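Long-range contacts in lipoprotein (Clostridioides difficile, PDB 7RAG), which binds the CwlD amidase and allosterically activates it during spore formation, as the GerS lipoprotein of the LolA family: residues 54-59 / 98-103; 65-70 / 78-83; 123-128 / 141-146; 148-153 / 166-171. All blocks are in the same frame, centred on the assembly; numbering follows the deposited sequence.

Contact 1 (54-59 / 98-103); sequences YKLEVI and YLFVGD
Tyr54, on strand 40-58, turns its ring toward the loop 98-103 and meets Phe100 in an edge-to-face (T-shaped) pair. The Phe100 edge, CE2 and CZ, stands over one face of the tyrosine, with ring centroids 5.1 Å apart and planes at 71°. Leu99 CD1 packs against Tyr54 CE2 at 4.1 Å, while the phenol OH lies 3.2 Å from Asp103 OD1. Two residues on, Leu56 sets its methyls on the Phe100 ring: CD2 is a CH-pi contact 3.6 Å from the centroid, and CD1 reaches the ring at CG, 3.5 Å away. With CG between its backbone N and carbonyl carbon (chi1 53°), the Phe100 ring folds back over its own turn, where Asp103 CB covers the face opposite Leu56. The loop is braced internally. Asp103 OD2 accepts a hydrogen bond from Leu99 N at 2.8 Å through its anti lone pair, nearly straight (175°), and Asp103 N bonds to Phe100 O. His46 of a second GerS subunit adds another edge-to-face ring to Phe100, and strand 54-58 pairs with a strand of that subunit. The arrangement is a type II beta turn, Phe100 to Asp103, packed on a sheet strand by its first residue's aromatic ring.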
loop_
_atom_site.group_PDB
_atom_site.type_symbol
_atom_site.label_atom_id
_atom_site.label_comp_id
_atom_site.label_asym_id
_atom_site.label_seq_id
_atom_site.Cartn_x
_atom_site.Cartn_y
_atom_site.Cartn_z
ATOM N N TYR A 54 -0.095 -12.960 2.159
ATOM C CA TYR A 54 -1.149 -13.761 2.763
ATOM C C TYR A 54 -2.461 -12.984 2.702
ATOM O O TYR A 54 -2.488 -11.781 2.961
ATOM C CB TYR A 54 -0.810 -14.090 4.205
ATOM C CG TYR A 54 0.256 -15.142 4.408
ATOM C CD1 TYR A 54 -0.056 -16.491 4.324
ATOM C CD2 TYR A 54 1.564 -14.795 4.730
ATOM C CE1 TYR A 54 0.904 -17.466 4.541
ATOM C CE2 TYR A 54 2.534 -15.765 4.937
ATOM C CZ TYR A 54 2.196 -17.101 4.849
ATOM O OH TYR A 54 3.136 -18.086 5.056
ATOM N N LYS A 55 -3.545 -13.647 2.320
ATOM C CA LYS A 55 -4.872 -13.057 2.433
ATOM C C LYS A 55 -5.760 -14.004 3.224
ATOM O O LYS A 55 -5.823 -15.195 2.910
ATOM C CB LYS A 55 -5.470 -12.779 1.064
ATOM C CG LYS A 55 -6.830 -12.135 1.098
ATOM C CD LYS A 55 -7.080 -11.380 -0.192
ATOM C CE LYS A 55 -8.564 -11.090 -0.392
ATOM N NZ LYS A 55 -8.790 -9.631 -0.640
ATOM N N LEU A 56 -6.398 -13.492 4.276
ATOM C CA LEU A 56 -7.410 -14.228 5.026
ATOM C C LEU A 56 -8.738 -13.524 4.807
ATOM O O LEU A 56 -8.881 -12.351 5.172
ATOM C CB LEU A 56 -7.104 -14.288 6.524
ATOM C CG LEU A 56 -5.662 -14.212 7.016
ATOM C CD1 LEU A 56 -5.643 -14.500 8.513
ATOM C CD2 LEU A 56 -4.751 -15.194 6.275
ATOM N N GLU A 57 -9.701 -14.221 4.215
ATOM C CA GLU A 57 -11.024 -13.653 4.033
ATOM C C GLU A 57 -12.067 -14.507 4.749
ATOM O O GLU A 57 -12.075 -15.737 4.620
ATOM C CB GLU A 57 -11.362 -13.511 2.547
ATOM C CG GLU A 57 -12.841 -13.222 2.315
ATOM C CD GLU A 57 -13.246 -13.483 0.903
ATOM O OE1 GLU A 57 -12.330 -13.483 0.047
ATOM O OE2 GLU A 57 -14.459 -13.719 0.658
ATOM N N VAL A 58 -12.947 -13.855 5.485
ATOM C CA VAL A 58 -13.947 -14.560 6.269
ATOM C C VAL A 58 -15.174 -14.823 5.413
ATOM O O VAL A 58 -15.674 -13.923 4.726
ATOM C CB VAL A 58 -14.329 -13.768 7.523
ATOM C CG1 VAL A 58 -15.103 -14.676 8.427
ATOM C CG2 VAL A 58 -13.095 -13.243 8.215
ATOM N N ILE A 59 -15.674 -16.057 5.467
ATOM C CA ILE A 59 -16.864 -16.437 4.727
ATOM C C ILE A 59 -18.015 -16.827 5.644
ATOM O O ILE A 59 -19.161 -16.454 5.380
ATOM C CB ILE A 59 -16.571 -17.561 3.709
ATOM C CG1 ILE A 59 -15.969 -18.787 4.368
ATOM C CG2 ILE A 59 -15.648 -17.073 2.600
ATOM C CD1 ILE A 59 -15.833 -19.949 3.401
ATOM N N TYR A 98 4.828 -16.345 13.300
ATOM C CA TYR A 98 3.410 -16.378 12.925
ATOM C C TYR A 98 2.799 -14.989 12.716
ATOM O O TYR A 98 2.750 -14.181 13.639
ATOM C CB TYR A 98 2.582 -17.131 13.984
ATOM N N LEU A 99 2.309 -14.737 11.493
ATOM C CA LEU A 99 1.624 -13.485 11.176
ATOM C C LEU A 99 0.157 -13.506 11.580
ATOM O O LEU A 99 -0.444 -12.446 11.789
ATOM C CB LEU A 99 1.697 -13.204 9.679
ATOM C CG LEU A 99 3.013 -12.722 9.101
ATOM C CD1 LEU A 99 3.753 -13.876 8.408
ATOM C CD2 LEU A 99 2.685 -11.614 8.138
ATOM N N PHE A 100 -0.437 -14.690 11.627
ATOM C CA PHE A 100 -1.824 -14.887 11.994
ATOM C C PHE A 100 -1.919 -16.306 12.518
ATOM O O PHE A 100 -1.016 -17.121 12.314
ATOM C CB PHE A 100 -2.790 -14.664 10.814
ATOM C CG PHE A 100 -2.441 -15.465 9.576
ATOM C CD1 PHE A 100 -2.990 -16.713 9.364
ATOM C CD2 PHE A 100 -1.534 -14.972 8.646
ATOM C CE1 PHE A 100 -2.653 -17.449 8.243
ATOM C CE2 PHE A 100 -1.188 -15.705 7.534
ATOM C CZ PHE A 100 -1.750 -16.947 7.327
ATOM N N VAL A 101 -3.013 -16.592 13.212
ATOM C CA VAL A 101 -3.244 -17.954 13.665
ATOM C C VAL A 101 -3.690 -18.776 12.458
ATOM O O VAL A 101 -4.613 -18.392 11.731
ATOM C CB VAL A 101 -4.249 -17.975 14.826
ATOM C CG1 VAL A 101 -5.251 -16.867 14.658
ATOM C CG2 VAL A 101 -4.929 -19.324 14.952
ATOM N N GLY A 102 -2.989 -19.881 12.197
ATOM C CA GLY A 102 -3.083 -20.601 10.941
ATOM C C GLY A 102 -1.863 -20.449 10.050
ATOM O O GLY A 102 -1.688 -21.239 9.111
ATOM N N ASP A 103 -1.014 -19.457 10.316
ATOM C CA ASP A 103 0.222 -19.275 9.564
ATOM C C ASP A 103 1.247 -20.297 10.031
ATOM O O ASP A 103 1.668 -20.273 11.184
ATOM C CB ASP A 103 0.742 -17.853 9.756
ATOM C CG ASP A 103 2.067 -17.608 9.072
ATOM O OD1 ASP A 103 2.478 -18.415 8.204
ATOM O OD2 ASP A 103 2.716 -16.585 9.424
#

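Contact 2 (65-70 / 78-83); sequences KGKSIE and VKNPKI
Lys67 and Asn80 run side by side and meet at their polar ends, where Lys67 NZ donates to Asn80 OD1 at 2.8 Å. The lysine is extended until its last torsion (chi4 66°), which bends the ammonium over the amide; NZ therefore comes from above the carbonyl plane, 54° out of it. From the opposite face Lys82 N gives OD1 a longer bond, 3.2 Å, closing an Asx turn. With CG anti to the backbone N (chi1 -176°), Asn80 offers this oxygen to both donors, and their grip from both faces probably limits the amide's rotation. Lys67 NZ also bonds to His63 O.

Next along, Ser68 and Lys79 form an antiparallel hydrogen-bonded pair, Ser68 N to Lys79 O at 3.0 Å and Lys79 N to Ser68 O at 2.9 Å. On their face of the sheet Ser68 OG rests 3.5 Å from Lys79 CB, and the lysine reaches on to Glu70, whose OE1 lies 3.5 Å from NZ in a rather long salt bridge. Ile69 and Val78, a non-hydrogen-bonded pair, touch on the other face through CG1 and CG1. At the open end of the hairpin Pro81 CD sits 3.2 Å from Gly66 O.

This hairpin of strands 68-71 and 75-80 lies between strands 40-58 and 85-90 of the antiparallel sheet, and its Ile69-Val78 face packs on the amidase chain, on Ser59 and Trp199.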
loop_
_atom_site.group_PDB
_atom_site.type_symbol
_atom_site.label_atom_id
_atom_site.label_comp_id
_atom_site.label_asym_id
_atom_site.label_seq_id
_atom_site.Cartn_x
_atom_site.Cartn_y
_atom_site.Cartn_z
ATOM N N LYS A 65 -18.765 -12.104 6.602
ATOM C CA LYS A 65 -18.560 -12.579 5.241
ATOM C C LYS A 65 -18.011 -11.466 4.366
ATOM O O LYS A 65 -18.529 -10.349 4.370
ATOM C CB LYS A 65 -19.883 -13.093 4.676
ATOM C CG LYS A 65 -19.819 -13.627 3.256
ATOM C CD LYS A 65 -21.231 -13.839 2.685
ATOM C CE LYS A 65 -21.191 -14.518 1.333
ATOM N NZ LYS A 65 -22.511 -14.508 0.602
ATOM N N GLY A 66 -16.931 -11.762 3.649
ATOM C CA GLY A 66 -16.319 -10.795 2.773
ATOM C C GLY A 66 -15.345 -9.843 3.436
ATOM O O GLY A 66 -14.668 -9.098 2.725
ATOM N N LYS A 67 -15.273 -9.811 4.767
ATOM C CA LYS A 67 -14.224 -9.045 5.430
ATOM C C LYS A 67 -12.900 -9.779 5.293
ATOM O O LYS A 67 -12.859 -11.009 5.219
ATOM C CB LYS A 67 -14.563 -8.813 6.900
ATOM C CG LYS A 67 -15.797 -7.961 7.066
ATOM C CD LYS A 67 -16.311 -7.995 8.459
ATOM C CE LYS A 67 -17.124 -6.769 8.771
ATOM N NZ LYS A 67 -18.345 -6.729 7.973
ATOM N N SER A 68 -11.812 -9.018 5.201
ATOM C CA SER A 68 -10.534 -9.661 4.927
ATOM C C SER A 68 -9.391 -8.897 5.581
ATOM O O SER A 68 -9.509 -7.718 5.931
ATOM C CB SER A 68 -10.288 -9.815 3.415
ATOM O OG SER A 68 -10.232 -8.561 2.739
ATOM N N ILE A 69 -8.289 -9.613 5.763
ATOM C CA ILE A 69 -7.023 -9.047 6.193
ATOM C C ILE A 69 -5.949 -9.552 5.246
ATOM O O ILE A 69 -5.847 -10.758 5.001
ATOM C CB ILE A 69 -6.682 -9.433 7.640
ATOM C CG1 ILE A 69 -7.664 -8.781 8.604
ATOM C CG2 ILE A 69 -5.278 -9.011 7.963
ATOM C CD1 ILE A 69 -7.572 -9.315 10.032
ATOM N N GLU A 70 -5.147 -8.640 4.726
ATOM C CA GLU A 70 -4.110 -8.942 3.755
ATOM C C GLU A 70 -2.758 -8.507 4.312
ATOM O O GLU A 70 -2.607 -7.363 4.742
ATOM C CB GLU A 70 -4.434 -8.226 2.457
ATOM C CG GLU A 70 -3.804 -8.806 1.242
ATOM C CD GLU A 70 -4.342 -8.150 -0.022
ATOM O OE1 GLU A 70 -5.589 -7.963 -0.110
ATOM O OE2 GLU A 70 -3.517 -7.807 -0.910
ATOM N N VAL A 78 -6.902 -4.096 6.016
ATOM C CA VAL A 78 -8.058 -4.638 6.709
ATOM C C VAL A 78 -9.279 -4.080 5.994
ATOM O O VAL A 78 -9.433 -2.858 5.890
ATOM C CB VAL A 78 -8.034 -4.262 8.201
ATOM C CG1 VAL A 78 -9.142 -4.947 8.964
ATOM C CG2 VAL A 78 -6.689 -4.611 8.796
ATOM N N LYS A 79 -10.118 -4.960 5.467
ATOM C CA LYS A 79 -11.159 -4.566 4.528
ATOM C C LYS A 79 -12.529 -4.991 5.032
ATOM O O LYS A 79 -12.726 -6.161 5.384
ATOM C CB LYS A 79 -10.899 -5.172 3.145
ATOM C CG LYS A 79 -9.769 -4.493 2.384
ATOM C CD LYS A 79 -9.686 -4.973 0.962
ATOM C CE LYS A 79 -8.518 -4.313 0.237
ATOM N NZ LYS A 79 -7.832 -5.281 -0.659
ATOM N N ASN A 80 -13.461 -4.038 5.081
ATOM C CA ASN A 80 -14.882 -4.328 5.273
ATOM C C ASN A 80 -15.625 -3.822 4.047
ATOM O O ASN A 80 -15.928 -2.616 3.953
ATOM C CB ASN A 80 -15.449 -3.686 6.537
ATOM C CG ASN A 80 -16.918 -4.076 6.789
ATOM O OD1 ASN A 80 -17.488 -4.899 6.061
ATOM N ND2 ASN A 80 -17.520 -3.510 7.832
ATOM N N PRO A 81 -15.947 -4.699 3.091
ATOM C CA PRO A 81 -16.585 -4.230 1.855
ATOM C C PRO A 81 -18.044 -3.878 2.037
ATOM O O PRO A 81 -18.588 -3.142 1.209
ATOM C CB PRO A 81 -16.398 -5.413 0.904
ATOM C CG PRO A 81 -16.437 -6.614 1.815
ATOM C CD PRO A 81 -15.836 -6.170 3.136
ATOM N N LYS A 82 -18.684 -4.338 3.113
ATOM C CA LYS A 82 -20.070 -3.972 3.380
ATOM C C LYS A 82 -20.246 -2.460 3.511
ATOM O O LYS A 82 -21.368 -1.964 3.379
ATOM C CB LYS A 82 -20.567 -4.687 4.652
ATOM C CG LYS A 82 -22.090 -4.752 4.822
ATOM C CD LYS A 82 -22.491 -5.522 6.089
ATOM C CE LYS A 82 -22.489 -7.044 5.860
ATOM N NZ LYS A 82 -22.957 -7.878 7.034
ATOM N N ILE A 83 -19.175 -1.714 3.785
ATOM C CA ILE A 83 -19.250 -0.256 3.860
ATOM C C ILE A 83 -18.120 0.342 3.038
ATOM O O ILE A 83 -17.824 1.540 3.150
ATOM C CB ILE A 83 -19.198 0.254 5.313
ATOM C CG1 ILE A 83 -17.903 -0.191 5.991
ATOM C CG2 ILE A 83 -20.405 -0.227 6.097
ATOM C CD1 ILE A 83 -17.819 0.238 7.437
#

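Contact 3 (123-128 / 141-146); sequences LVLETF and LYVNAD
The beta hairpin of strands 122-128 and 138-144 is joined here by two hydrogen-bonded pairs, Leu123 with Val143 and Leu125 with Leu141, with the non-hydrogen-bonded pair Val124 and Tyr142 between them. Leu123 N to Val143 O and Val143 N to Leu123 O are both 2.9 Å; Leu125 N to Leu141 O is 3.0 Å and Leu141 N to Leu125 O 2.9 Å. Between the pairs, Val124 CA makes a CA-H...O contact with Leu141 O.

Across the two pairs one face is aliphatic: Leu123, Leu125, Leu141 and Val143. Leu123 lies alongside Val143, pointing the same way, and brings CD2 to 3.8 Å from Val143 CB because its CG is anti to the backbone N (chi1 173°). Leu125 CD1 fits more loosely, reaching Leu141 CD2 at 4.3 Å and also Val143 CG2. The strands are the second and third of a five-stranded antiparallel sheet, and helix residues of a second GerS subunit, Lys8, Tyr12 and Phe15, pack on this leucine and valine face.

On the other face Val124 and Tyr142 lie side by side, Val124 CG2 3.9 Å from Tyr142 CD1 and CG1 near CE1. The same ring receives Lys152 of the next strand in a cation-pi contact. Where strand 138-144 ends, Asn144 OD1 accepts a hydrogen bond from Asp146 N at 2.8 Å, an Asx turn, while Asn144 ND2 is held by Glu151.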
loop_
_atom_site.group_PDB
_atom_site.type_symbol
_atom_site.label_atom_id
_atom_site.label_comp_id
_atom_site.label_asym_id
_atom_site.label_seq_id
_atom_site.Cartn_x
_atom_site.Cartn_y
_atom_site.Cartn_z
ATOM N N LEU A 123 2.494 -36.117 11.573
ATOM C CA LEU A 123 3.683 -35.435 12.059
ATOM C C LEU A 123 3.198 -34.326 12.988
ATOM O O LEU A 123 2.483 -33.425 12.553
ATOM C CB LEU A 123 4.480 -34.902 10.867
ATOM C CG LEU A 123 5.720 -33.991 10.906
ATOM C CD1 LEU A 123 6.997 -34.759 11.006
ATOM C CD2 LEU A 123 5.771 -33.088 9.666
ATOM N N VAL A 124 3.524 -34.423 14.274
ATOM C CA VAL A 124 3.121 -33.443 15.279
ATOM C C VAL A 124 4.319 -32.557 15.571
ATOM O O VAL A 124 5.394 -33.057 15.931
ATOM C CB VAL A 124 2.618 -34.119 16.563
ATOM C CG1 VAL A 124 1.998 -33.091 17.493
ATOM C CG2 VAL A 124 1.622 -35.205 16.237
ATOM N N LEU A 125 4.134 -31.243 15.419
ATOM C CA LEU A 125 5.190 -30.255 15.604
ATOM C C LEU A 125 4.752 -29.276 16.680
ATOM O O LEU A 125 3.702 -28.641 16.544
ATOM C CB LEU A 125 5.464 -29.511 14.304
ATOM C CG LEU A 125 5.648 -30.376 13.066
ATOM C CD1 LEU A 125 5.992 -29.490 11.880
ATOM C CD2 LEU A 125 6.734 -31.403 13.302
ATOM N N GLU A 126 5.551 -29.144 17.737
ATOM C CA GLU A 126 5.213 -28.300 18.877
ATOM C C GLU A 126 6.288 -27.249 19.096
ATOM O O GLU A 126 7.468 -27.582 19.201
ATOM C CB GLU A 126 5.075 -29.114 20.158
ATOM C CG GLU A 126 4.368 -30.426 20.015
ATOM C CD GLU A 126 4.277 -31.122 21.349
ATOM O OE1 GLU A 126 4.792 -30.538 22.338
ATOM O OE2 GLU A 126 3.697 -32.231 21.407
ATOM N N THR A 127 5.880 -25.994 19.207
ATOM C CA THR A 127 6.800 -24.931 19.567
ATOM C C THR A 127 6.162 -24.120 20.683
ATOM O O THR A 127 4.942 -24.121 20.831
ATOM C CB THR A 127 7.150 -24.035 18.346
ATOM O OG1 THR A 127 5.978 -23.372 17.869
ATOM C CG2 THR A 127 7.730 -24.867 17.196
ATOM N N PHE A 128 6.997 -23.484 21.511
ATOM C CA PHE A 128 6.530 -22.527 22.510
ATOM C C PHE A 128 6.377 -21.166 21.860
ATOM O O PHE A 128 7.142 -20.810 20.961
ATOM C CB PHE A 128 7.496 -22.414 23.691
ATOM C CG PHE A 128 7.317 -23.491 24.716
ATOM C CD1 PHE A 128 6.160 -23.544 25.484
ATOM C CD2 PHE A 128 8.298 -24.459 24.909
ATOM C CE1 PHE A 128 5.982 -24.543 26.428
ATOM C CE2 PHE A 128 8.127 -25.460 25.850
ATOM C CZ PHE A 128 6.966 -25.504 26.609
ATOM N N LEU A 141 1.051 -28.085 15.532
ATOM C CA LEU A 141 0.604 -28.319 14.168
ATOM C C LEU A 141 0.587 -29.813 13.885
ATOM O O LEU A 141 1.579 -30.508 14.127
ATOM C CB LEU A 141 1.516 -27.615 13.171
ATOM C CG LEU A 141 1.161 -27.754 11.691
ATOM C CD1 LEU A 141 -0.054 -26.929 11.285
ATOM C CD2 LEU A 141 2.384 -27.394 10.852
ATOM N N TYR A 142 -0.539 -30.298 13.371
ATOM C CA TYR A 142 -0.680 -31.675 12.914
ATOM C C TYR A 142 -0.576 -31.679 11.400
ATOM O O TYR A 142 -1.369 -31.017 10.720
ATOM C CB TYR A 142 -2.014 -32.274 13.358
ATOM C CG TYR A 142 -2.144 -32.329 14.857
ATOM C CD1 TYR A 142 -1.867 -33.500 15.559
ATOM C CD2 TYR A 142 -2.514 -31.198 15.583
ATOM C CE1 TYR A 142 -1.966 -33.543 16.926
ATOM C CE2 TYR A 142 -2.616 -31.240 16.953
ATOM C CZ TYR A 142 -2.341 -32.411 17.618
ATOM O OH TYR A 142 -2.437 -32.440 18.991
ATOM N N VAL A 143 0.391 -32.423 10.876
ATOM C CA VAL A 143 0.618 -32.555 9.444
ATOM C C VAL A 143 0.274 -33.983 9.035
ATOM O O VAL A 143 0.618 -34.939 9.736
ATOM C CB VAL A 143 2.077 -32.210 9.079
ATOM C CG1 VAL A 143 2.267 -32.234 7.566
ATOM C CG2 VAL A 143 2.462 -30.860 9.653
ATOM N N ASN A 144 -0.415 -34.126 7.913
ATOM C CA ASN A 144 -0.691 -35.452 7.386
ATOM C C ASN A 144 0.619 -36.080 6.927
ATOM O O ASN A 144 1.319 -35.520 6.083
ATOM C CB ASN A 144 -1.692 -35.355 6.241
ATOM C CG ASN A 144 -2.066 -36.696 5.686
ATOM O OD1 ASN A 144 -1.269 -37.367 5.042
ATOM N ND2 ASN A 144 -3.295 -37.088 5.915
ATOM N N ALA A 145 0.955 -37.243 7.473
ATOM C CA ALA A 145 2.273 -37.801 7.217
ATOM C C ALA A 145 2.440 -38.271 5.788
ATOM O O ALA A 145 3.577 -38.490 5.365
ATOM C CB ALA A 145 2.559 -38.959 8.167
ATOM N N ASP A 146 1.349 -38.421 5.038
ATOM C CA ASP A 146 1.419 -38.843 3.645
ATOM C C ASP A 146 1.400 -37.670 2.675
ATOM O O ASP A 146 2.247 -37.579 1.786
ATOM C CB ASP A 146 0.258 -39.784 3.338
ATOM C CG ASP A 146 0.369 -41.094 4.073
ATOM O OD1 ASP A 146 1.462 -41.695 4.023
ATOM O OD2 ASP A 146 -0.635 -41.505 4.702
#

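Contact 4 (148-153 / 166-171); sequences KNPEKM and VKYKDF
Pro150 lies against the faces of two aromatic rings of segment 166-171. Pro150 CD stands over the centre of the Phe171 ring, 4.0 Å from its centroid, and CB lies over the rim of the Tyr168 ring. Val166 CG1 covers the opposite face of Tyr168, and the peptide between Glu151 and Lys152 meets its edge. The tyrosine gets there with CG anti to its carbonyl carbon (chi1 -62°), which lays the ring edge-on along the partner strand, from Glu151 to Met153, until Tyr168 OH is 3.6 Å from Met153 CE, the methyl of a selenomethionine. Tyr168 OH is hydrogen-bonded to Gly102 O. At the end of the contact, where both residues are partly exposed, Asn149 OD1 approaches Phe171 CD2 at 3.2 Å, with amide and ring planes 41° apart.

Backbone bonds join the strands: Met153 N to Val166 O and Val166 N to Met153 O, both 2.8 Å, then Tyr168 N to Glu151 O at 2.9 Å. The reverse face is looser. Lys152 CG and Lys167 CG touch there lightly, 4.2 Å apart, and Lys167 is exposed to solvent.

Glu151 and Lys152 both face Tyr142, a classic beta bulge in strand 150-156, which lies between strands 138-144 and 162-173; beyond the latter, a strand of a second GerS subunit continues the sheet.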
loop_
_atom_site.group_PDB
_atom_site.type_symbol
_atom_site.label_atom_id
_atom_site.label_comp_id
_atom_site.label_asym_id
_atom_site.label_seq_id
_atom_site.Cartn_x
_atom_site.Cartn_y
_atom_site.Cartn_z
ATOM N N LYS A 148 1.881 -34.549 3.610
ATOM C CA LYS A 148 2.647 -33.453 4.217
ATOM C C LYS A 148 1.875 -32.141 4.202
ATOM O O LYS A 148 2.473 -31.071 4.321
ATOM C CB LYS A 148 4.015 -33.256 3.544
ATOM C CG LYS A 148 4.666 -34.546 3.034
ATOM C CD LYS A 148 5.519 -35.207 4.088
ATOM C CE LYS A 148 5.460 -36.711 3.979
ATOM N NZ LYS A 148 5.509 -37.207 2.587
ATOM N N ASN A 149 0.541 -32.198 4.015
ATOM C CA ASN A 149 -0.249 -30.991 4.174
ATOM C C ASN A 149 -0.657 -30.850 5.635
ATOM O O ASN A 149 -0.882 -31.853 6.319
ATOM C CB ASN A 149 -1.507 -31.038 3.301
ATOM C CG ASN A 149 -1.207 -31.056 1.790
ATOM O OD1 ASN A 149 -0.333 -30.337 1.296
ATOM N ND2 ASN A 149 -1.952 -31.870 1.057
ATOM N N PRO A 150 -0.758 -29.632 6.159
ATOM C CA PRO A 150 -1.222 -29.473 7.543
ATOM C C PRO A 150 -2.688 -29.858 7.668
ATOM O O PRO A 150 -3.506 -29.529 6.806
ATOM C CB PRO A 150 -1.008 -27.980 7.818
ATOM C CG PRO A 150 -1.146 -27.340 6.482
ATOM C CD PRO A 150 -0.591 -28.339 5.474
ATOM N N GLU A 151 -3.020 -30.567 8.745
ATOM C CA GLU A 151 -4.409 -30.928 9.015
ATOM C C GLU A 151 -5.027 -30.053 10.095
ATOM O O GLU A 151 -6.147 -29.558 9.932
ATOM C CB GLU A 151 -4.516 -32.401 9.421
ATOM C CG GLU A 151 -3.996 -33.365 8.366
ATOM C CD GLU A 151 -4.813 -34.658 8.259
ATOM O OE1 GLU A 151 -5.275 -35.169 9.303
ATOM O OE2 GLU A 151 -5.001 -35.159 7.125
ATOM N N LYS A 152 -4.305 -29.834 11.193
ATOM C CA LYS A 152 -4.868 -29.156 12.346
ATOM C C LYS A 152 -3.789 -28.351 13.050
ATOM O O LYS A 152 -2.607 -28.712 13.037
ATOM C CB LYS A 152 -5.492 -30.158 13.318
ATOM C CG LYS A 152 -6.315 -29.519 14.396
ATOM C CD LYS A 152 -7.118 -30.545 15.179
ATOM C CE LYS A 152 -6.231 -31.396 16.080
ATOM N NZ LYS A 152 -7.048 -32.133 17.097
HETATM N N MSE A 153 -4.213 -27.263 13.679
HETATM C CA MSE A 153 -3.314 -26.499 14.511
HETATM C C MSE A 153 -4.005 -26.045 15.775
HETATM O O MSE A 153 -5.152 -25.625 15.719
HETATM C CB MSE A 153 -2.771 -25.299 13.763
HETATM C CG MSE A 153 -1.685 -24.629 14.574
HETATM SE SE MSE A 153 -1.373 -22.753 14.154
HETATM C CE MSE A 153 -0.146 -22.999 12.610
ATOM N N VAL A 166 -7.506 -24.599 14.531
ATOM C CA VAL A 166 -7.637 -24.434 13.100
ATOM C C VAL A 166 -7.648 -25.816 12.473
ATOM O O VAL A 166 -6.692 -26.581 12.630
ATOM C CB VAL A 166 -6.491 -23.588 12.526
ATOM C CG1 VAL A 166 -6.613 -23.506 11.014
ATOM C CG2 VAL A 166 -6.468 -22.212 13.162
ATOM N N LYS A 167 -8.707 -26.131 11.743
ATOM C CA LYS A 167 -8.766 -27.333 10.916
ATOM C C LYS A 167 -8.663 -26.912 9.458
ATOM O O LYS A 167 -9.483 -26.117 8.975
ATOM C CB LYS A 167 -10.050 -28.126 11.172
ATOM C CG LYS A 167 -10.009 -28.978 12.462
ATOM C CD LYS A 167 -11.397 -29.282 12.995
ATOM C CE LYS A 167 -11.360 -30.318 14.138
ATOM N NZ LYS A 167 -12.036 -31.638 13.775
ATOM N N TYR A 168 -7.647 -27.430 8.770
ATOM C CA TYR A 168 -7.379 -27.088 7.376
ATOM C C TYR A 168 -8.140 -28.028 6.440
ATOM O O TYR A 168 -7.926 -29.241 6.473
ATOM C CB TYR A 168 -5.878 -27.162 7.095
ATOM C CG TYR A 168 -5.028 -26.208 7.902
ATOM C CD1 TYR A 168 -4.674 -24.953 7.401
ATOM C CD2 TYR A 168 -4.558 -26.569 9.164
ATOM C CE1 TYR A 168 -3.888 -24.083 8.147
ATOM C CE2 TYR A 168 -3.764 -25.717 9.913
ATOM C CZ TYR A 168 -3.433 -24.476 9.402
ATOM O OH TYR A 168 -2.655 -23.640 10.164
ATOM N N LYS A 169 -9.000 -27.465 5.593
ATOM C CA LYS A 169 -9.776 -28.208 4.605
ATOM C C LYS A 169 -9.440 -27.710 3.199
ATOM O O LYS A 169 -9.189 -26.519 2.998
ATOM C CB LYS A 169 -11.302 -28.059 4.862
ATOM C CG LYS A 169 -11.777 -28.474 6.271
ATOM C CD LYS A 169 -12.022 -29.980 6.385
ATOM C CE LYS A 169 -11.978 -30.455 7.824
ATOM N NZ LYS A 169 -10.574 -30.438 8.348
ATOM N N ASP A 170 -9.439 -28.627 2.224
ATOM C CA ASP A 170 -9.298 -28.297 0.801
ATOM C C ASP A 170 -7.935 -27.685 0.486
ATOM O O ASP A 170 -7.850 -26.730 -0.291
ATOM C CB ASP A 170 -10.400 -27.348 0.313
ATOM C CG ASP A 170 -11.801 -27.866 0.572
ATOM O OD1 ASP A 170 -11.996 -29.103 0.587
ATOM O OD2 ASP A 170 -12.717 -27.023 0.749
ATOM N N PHE A 171 -6.867 -28.243 1.065
ATOM C CA PHE A 171 -5.535 -27.659 0.930
ATOM C C PHE A 171 -4.946 -27.964 -0.442
ATOM O O PHE A 171 -4.740 -29.130 -0.790
ATOM C CB PHE A 171 -4.597 -28.181 2.011
ATOM C CG PHE A 171 -3.338 -27.386 2.128
ATOM C CD1 PHE A 171 -3.273 -26.285 2.974
ATOM C CD2 PHE A 171 -2.224 -27.705 1.366
ATOM C CE1 PHE A 171 -2.117 -25.537 3.076
ATOM C CE2 PHE A 171 -1.061 -26.958 1.462
ATOM C CZ PHE A 171 -1.008 -25.874 2.319
#

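How the contacts relate
Contacts 1 and 2 share one five-stranded sheet, contacts 3 and 4 the other. Contact 2 is nested within the chain loop closed by contact 1; their centres are 13 Å apart, and Val58 N and O bond to Lys67 O and Gly66 N. Contacts 3 and 4 are closer, about 10 Å between centres, joined by the backbone of Tyr142 with Glu151 and Lys152. The loop 98-103 bridges the sheets, with Val101 CG2 3.7 Å from Val166 CG2. Contact 2, about 31 Å from contact 3 between centres, meets the amidase, with Lys82 in a salt bridge to its Glu195, and Val101 of contact 1 also packs on Gly60 of the amidase chain; contacts 1, 3 and 4 all touch the second GerS subunit.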